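Local coordinates for protein MATE family efflux transporter (Vibrio cholerae, PDB 6IDP) that probably exports drugs and other compounds across the bacterial membrane in exchange for protons, as a transporter of the multidrug and toxic compound extrusion (MATE) family, at residues A[72-81]-A[291-300]. Residues are numbered along the deposited sequence; the frame is centred on the assembly and turned at random.
Sequences TAVISRAIGA and PPMIGRMLGA
Over one face of the Arg77 guanidinium lies the CD2 methyl of Leu298, offset toward the rim of the group and 3.4 Å from Arg77 NH1. The arginine reaches that methyl with its CG anti to the backbone N (chi1 -176°) and its chain extended from CG to NE, running out beside helix 281-299. Its NH2 also gives a weak bond to a water, which in turn donates to Leu298 O, so a second, solvent-mediated link joins the same two residues.

Alongside this pair the helices illustrate how missing side chains let backbones meet. Their axes come within 6.3 Å at a crossing angle of -40°, and the CA atoms of Gly80 and Gly299 lie 4.0 Å apart. Direct contact is made by CA-H...O interactions running both ways: Arg77 CA approaches Gly295 O at 3.2 Å, Arg296 CA approaches Ser76 O at 3.2 Å, and Gly80 CA faces Arg296 O while Gly299 CA faces Arg77 O. Ser76 fits against Gly295, with OG 3.2 Å from Gly295 CA; its hydroxyl is turned back to donate to Thr72 O (2.6 Å), a carbonyl that also accepts from Ser76 N. One turn earlier, Thr72 CG2 sits against the Pro292 ring, 3.6 Å from Pro292 CG. Helix 84-111 backs helix 54-80, and helices 303-330 and 360-375 back its partner. Small residues four apart, Ser76 and Gly80 against Gly295 and Gly299, form paired small-xxx-small (GxxxG-like) motifs, a classic membrane-helix packing that here joins helices from the two separate MatE family regions.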
ATOM      1  N   THR A  72      -8.777 -10.522  -2.859  1.00 32.56           N
ATOM      2  CA  THR A  72      -7.779 -11.352  -3.521  1.00 31.81           C
ATOM      3  C   THR A  72      -7.676 -12.729  -2.870  1.00 31.14           C
ATOM      4  O   THR A  72      -7.645 -13.744  -3.561  1.00 33.17           O
ATOM      5  CB  THR A  72      -6.394 -10.670  -3.514  1.00 34.41           C
ATOM      6  OG1 THR A  72      -6.396  -9.588  -4.453  1.00 37.35           O
ATOM      7  CG2 THR A  72      -5.310 -11.654  -3.902  1.00 41.23           C
ATOM      8  N   ALA A  73      -7.645 -12.758  -1.542  1.00 24.27           N
ATOM      9  CA  ALA A  73      -7.493 -14.007  -0.807  1.00 26.21           C
ATOM     10  C   ALA A  73      -8.691 -14.948  -0.972  1.00 30.81           C
ATOM     11  O   ALA A  73      -8.520 -16.144  -1.200  1.00 32.95           O
ATOM     12  CB  ALA A  73      -7.256 -13.719   0.667  1.00 23.10           C
ATOM     13  N   VAL A  74      -9.900 -14.413  -0.857  1.00 27.08           N
ATOM     14  CA  VAL A  74     -11.087 -15.257  -0.875  1.00 24.85           C
ATOM     15  C   VAL A  74     -11.443 -15.708  -2.290  1.00 27.13           C
ATOM     16  O   VAL A  74     -11.771 -16.875  -2.510  1.00 29.55           O
ATOM     17  CB  VAL A  74     -12.292 -14.540  -0.240  1.00 28.37           C
ATOM     18  CG1 VAL A  74     -13.535 -15.415  -0.315  1.00 31.74           C
ATOM     19  CG2 VAL A  74     -11.985 -14.187   1.207  1.00 34.94           C
ATOM     20  N   ILE A  75     -11.362 -14.795  -3.251  1.00 22.97           N
ATOM     21  CA  ILE A  75     -11.726 -15.123  -4.625  1.00 25.73           C
ATOM     22  C   ILE A  75     -10.718 -16.061  -5.295  1.00 28.71           C
ATOM     23  O   ILE A  75     -11.118 -17.007  -5.973  1.00 28.72           O
ATOM     24  CB  ILE A  75     -11.893 -13.849  -5.478  1.00 25.20           C
ATOM     25  CG1 ILE A  75     -13.099 -13.049  -4.982  1.00 26.55           C
ATOM     26  CG2 ILE A  75     -12.069 -14.197  -6.949  1.00 22.38           C
ATOM     27  CD1 ILE A  75     -13.499 -11.907  -5.886  1.00 24.82           C
ATOM     28  N   SER A  76      -9.422 -15.821  -5.099  1.00 25.65           N
ATOM     29  CA  SER A  76      -8.411 -16.669  -5.734  1.00 21.96           C
ATOM     30  C   SER A  76      -8.470 -18.094  -5.187  1.00 25.00           C
ATOM     31  O   SER A  76      -8.306 -19.057  -5.935  1.00 23.95           O
ATOM     32  CB  SER A  76      -7.002 -16.086  -5.561  1.00 23.63           C
ATOM     33  OG  SER A  76      -6.599 -16.063  -4.203  1.00 31.38           O
ATOM     34  N   ARG A  77      -8.720 -18.226  -3.890  1.00 23.63           N
ATOM     35  CA  ARG A  77      -8.865 -19.543  -3.282  1.00 25.41           C
ATOM     36  C   ARG A  77     -10.083 -20.270  -3.844  1.00 29.64           C
ATOM     37  O   ARG A  77     -10.018 -21.464  -4.137  1.00 30.32           O
ATOM     38  CB  ARG A  77      -8.970 -19.433  -1.759  1.00 25.52           C
ATOM     39  CG  ARG A  77      -9.030 -20.776  -1.060  1.00 26.54           C
ATOM     40  CD  ARG A  77      -8.903 -20.621   0.441  1.00 34.49           C
ATOM     41  NE  ARG A  77      -8.932 -21.912   1.118  1.00 44.11           N
ATOM     42  CZ  ARG A  77      -8.616 -22.091   2.397  1.00 55.76           C
ATOM     43  NH1 ARG A  77      -8.244 -21.059   3.142  1.00 58.25           N
ATOM     44  NH2 ARG A  77      -8.670 -23.303   2.931  1.00 63.44           N
ATOM     45  N   ALA A  78     -11.186 -19.545  -4.006  1.00 26.31           N
ATOM     46  CA  ALA A  78     -12.396 -20.117  -4.588  1.00 27.52           C
ATOM     47  C   ALA A  78     -12.130 -20.625  -6.003  1.00 34.39           C
ATOM     48  O   ALA A  78     -12.623 -21.683  -6.396  1.00 34.97           O
ATOM     49  CB  ALA A  78     -13.523 -19.098  -4.594  1.00 24.94           C
ATOM     50  N   ILE A  79     -11.344 -19.870  -6.765  1.00 31.36           N
ATOM     51  CA  ILE A  79     -10.982 -20.281  -8.116  1.00 32.21           C
ATOM     52  C   ILE A  79     -10.142 -21.554  -8.081  1.00 29.60           C
ATOM     53  O   ILE A  79     -10.389 -22.489  -8.842  1.00 31.29           O
ATOM     54  CB  ILE A  79     -10.207 -19.177  -8.862  1.00 31.78           C
ATOM     55  CG1 ILE A  79     -11.069 -17.921  -8.999  1.00 29.43           C
ATOM     56  CG2 ILE A  79      -9.772 -19.671 -10.237  1.00 26.32           C
ATOM     57  CD1 ILE A  79     -10.350 -16.751  -9.626  1.00 37.71           C
ATOM     58  N   GLY A  80      -9.160 -21.590  -7.186  1.00 26.17           N
ATOM     59  CA  GLY A  80      -8.307 -22.756  -7.040  1.00 30.28           C
ATOM     60  C   GLY A  80      -9.090 -24.019  -6.725  1.00 31.66           C
ATOM     61  O   GLY A  80      -8.724 -25.112  -7.163  1.00 34.10           O
ATOM     62  N   ALA A  81     -10.176 -23.865  -5.974  1.00 26.87           N
ATOM     63  CA  ALA A  81     -11.009 -24.996  -5.578  1.00 32.39           C
ATOM     64  C   ALA A  81     -12.031 -25.356  -6.656  1.00 30.08           C
ATOM     65  O   ALA A  81     -12.845 -26.259  -6.471  1.00 37.38           O
ATOM     66  CB  ALA A  81     -11.713 -24.694  -4.266  1.00 35.36           C
ATOM     67  N   PRO A 291       0.069 -12.645  -3.469  1.00 30.51           N
ATOM     68  CA  PRO A 291      -1.123 -13.223  -2.827  1.00 32.34           C
ATOM     69  C   PRO A 291      -2.135 -13.944  -3.745  1.00 29.88           C
ATOM     70  O   PRO A 291      -2.670 -14.956  -3.303  1.00 29.70           O
ATOM     71  CB  PRO A 291      -1.782 -12.005  -2.169  1.00 31.84           C
ATOM     72  CG  PRO A 291      -0.646 -11.098  -1.866  1.00 29.63           C
ATOM     73  CD  PRO A 291       0.288 -11.250  -3.037  1.00 29.47           C
ATOM     74  N   PRO A 292      -2.403 -13.443  -4.969  1.00 29.36           N
ATOM     75  CA  PRO A 292      -3.328 -14.226  -5.801  1.00 32.33           C
ATOM     76  C   PRO A 292      -2.773 -15.595  -6.171  1.00 32.66           C
ATOM     77  O   PRO A 292      -3.526 -16.564  -6.228  1.00 30.16           O
ATOM     78  CB  PRO A 292      -3.490 -13.371  -7.061  1.00 30.15           C
ATOM     79  CG  PRO A 292      -3.054 -12.011  -6.682  1.00 26.16           C
ATOM     80  CD  PRO A 292      -2.016 -12.180  -5.625  1.00 25.88           C
ATOM     81  N   MET A 293      -1.471 -15.662  -6.429  1.00 30.59           N
ATOM     82  CA  MET A 293      -0.821 -16.928  -6.747  1.00 30.27           C
ATOM     83  C   MET A 293      -0.943 -17.897  -5.574  1.00 28.79           C
ATOM     84  O   MET A 293      -1.293 -19.061  -5.755  1.00 30.77           O
ATOM     85  CB  MET A 293       0.654 -16.706  -7.104  1.00 30.59           C
ATOM     86  CG  MET A 293       0.883 -15.724  -8.243  1.00 28.83           C
ATOM     87  SD  MET A 293       2.636 -15.411  -8.571  1.00 31.68           S
ATOM     88  CE  MET A 293       3.126 -16.947  -9.355  1.00 28.62           C
ATOM     89  N   ILE A 294      -0.658 -17.403  -4.371  1.00 31.63           N
ATOM     90  CA  ILE A 294      -0.736 -18.217  -3.162  1.00 30.37           C
ATOM     91  C   ILE A 294      -2.161 -18.693  -2.895  1.00 31.85           C
ATOM     92  O   ILE A 294      -2.385 -19.870  -2.607  1.00 24.81           O
ATOM     93  CB  ILE A 294      -0.223 -17.444  -1.924  1.00 30.34           C
ATOM     94  CG1 ILE A 294       1.245 -17.054  -2.100  1.00 32.65           C
ATOM     95  CG2 ILE A 294      -0.388 -18.280  -0.666  1.00 25.97           C
ATOM     96  CD1 ILE A 294       2.182 -18.235  -2.204  1.00 39.04           C
ATOM     97  N   GLY A 295      -3.118 -17.773  -2.997  1.00 29.66           N
ATOM     98  CA  GLY A 295      -4.514 -18.082  -2.742  1.00 24.71           C
ATOM     99  C   GLY A 295      -5.065 -19.143  -3.676  1.00 26.15           C
ATOM    100  O   GLY A 295      -5.749 -20.070  -3.239  1.00 25.30           O
ATOM    101  N   ARG A 296      -4.762 -19.011  -4.964  1.00 25.12           N
ATOM    102  CA  ARG A 296      -5.210 -19.987  -5.951  1.00 30.50           C
ATOM    103  C   ARG A 296      -4.582 -21.354  -5.686  1.00 31.08           C
ATOM    104  O   ARG A 296      -5.252 -22.383  -5.789  1.00 29.67           O
ATOM    105  CB  ARG A 296      -4.875 -19.520  -7.371  1.00 31.34           C
ATOM    106  CG  ARG A 296      -5.592 -20.318  -8.460  1.00 36.64           C
ATOM    107  CD  ARG A 296      -4.888 -20.214  -9.806  1.00 38.59           C
ATOM    108  NE  ARG A 296      -3.500 -20.664  -9.726  1.00 49.64           N
ATOM    109  CZ  ARG A 296      -3.124 -21.940  -9.720  1.00 59.72           C
ATOM    110  NH1 ARG A 296      -4.031 -22.906  -9.786  1.00 63.12           N
ATOM    111  NH2 ARG A 296      -1.837 -22.251  -9.644  1.00 60.99           N
ATOM    112  N   MET A 297      -3.295 -21.359  -5.345  1.00 28.20           N
ATOM    113  CA  MET A 297      -2.582 -22.604  -5.090  1.00 23.30           C
ATOM    114  C   MET A 297      -3.132 -23.312  -3.853  1.00 35.55           C
ATOM    115  O   MET A 297      -3.230 -24.540  -3.830  1.00 29.25           O
ATOM    116  CB  MET A 297      -1.077 -22.351  -4.944  1.00 23.53           C
ATOM    117  CG  MET A 297      -0.358 -22.123  -6.271  1.00 35.02           C
ATOM    118  SD  MET A 297       1.417 -21.803  -6.097  1.00 45.78           S
ATOM    119  CE  MET A 297       1.412 -20.621  -4.768  1.00 69.10           C
ATOM    120  N   LEU A 298      -3.498 -22.538  -2.834  1.00 30.11           N
ATOM    121  CA  LEU A 298      -4.104 -23.103  -1.630  1.00 30.95           C
ATOM    122  C   LEU A 298      -5.428 -23.793  -1.954  1.00 28.76           C
ATOM    123  O   LEU A 298      -5.716 -24.873  -1.439  1.00 29.70           O
ATOM    124  CB  LEU A 298      -4.321 -22.021  -0.568  1.00 26.41           C
ATOM    125  CG  LEU A 298      -5.000 -22.487   0.726  1.00 30.94           C
ATOM    126  CD1 LEU A 298      -4.250 -23.660   1.338  1.00 27.65           C
ATOM    127  CD2 LEU A 298      -5.128 -21.348   1.733  1.00 24.61           C
ATOM    128  N   GLY A 299      -6.225 -23.170  -2.815  1.00 30.32           N
ATOM    129  CA  GLY A 299      -7.505 -23.735  -3.205  1.00 31.49           C
ATOM    130  C   GLY A 299      -7.351 -25.034  -3.976  1.00 32.97           C
ATOM    131  O   GLY A 299      -8.159 -25.951  -3.833  1.00 31.35           O
ATOM    132  N   ALA A 300      -6.300 -25.108  -4.788  1.00 32.85           N
ATOM    133  CA  ALA A 300      -6.047 -26.269  -5.631  1.00 30.19           C
ATOM    134  C   ALA A 300      -5.165 -27.300  -4.932  1.00 33.55           C
ATOM    135  O   ALA A 300      -4.763 -28.290  -5.542  1.00 35.69           O
ATOM    136  CB  ALA A 300      -5.405 -25.838  -6.939  1.00 26.65           C
TER
HETATM  137  O   HOH W   1      -7.598 -25.233   0.714  1.00 47.01           O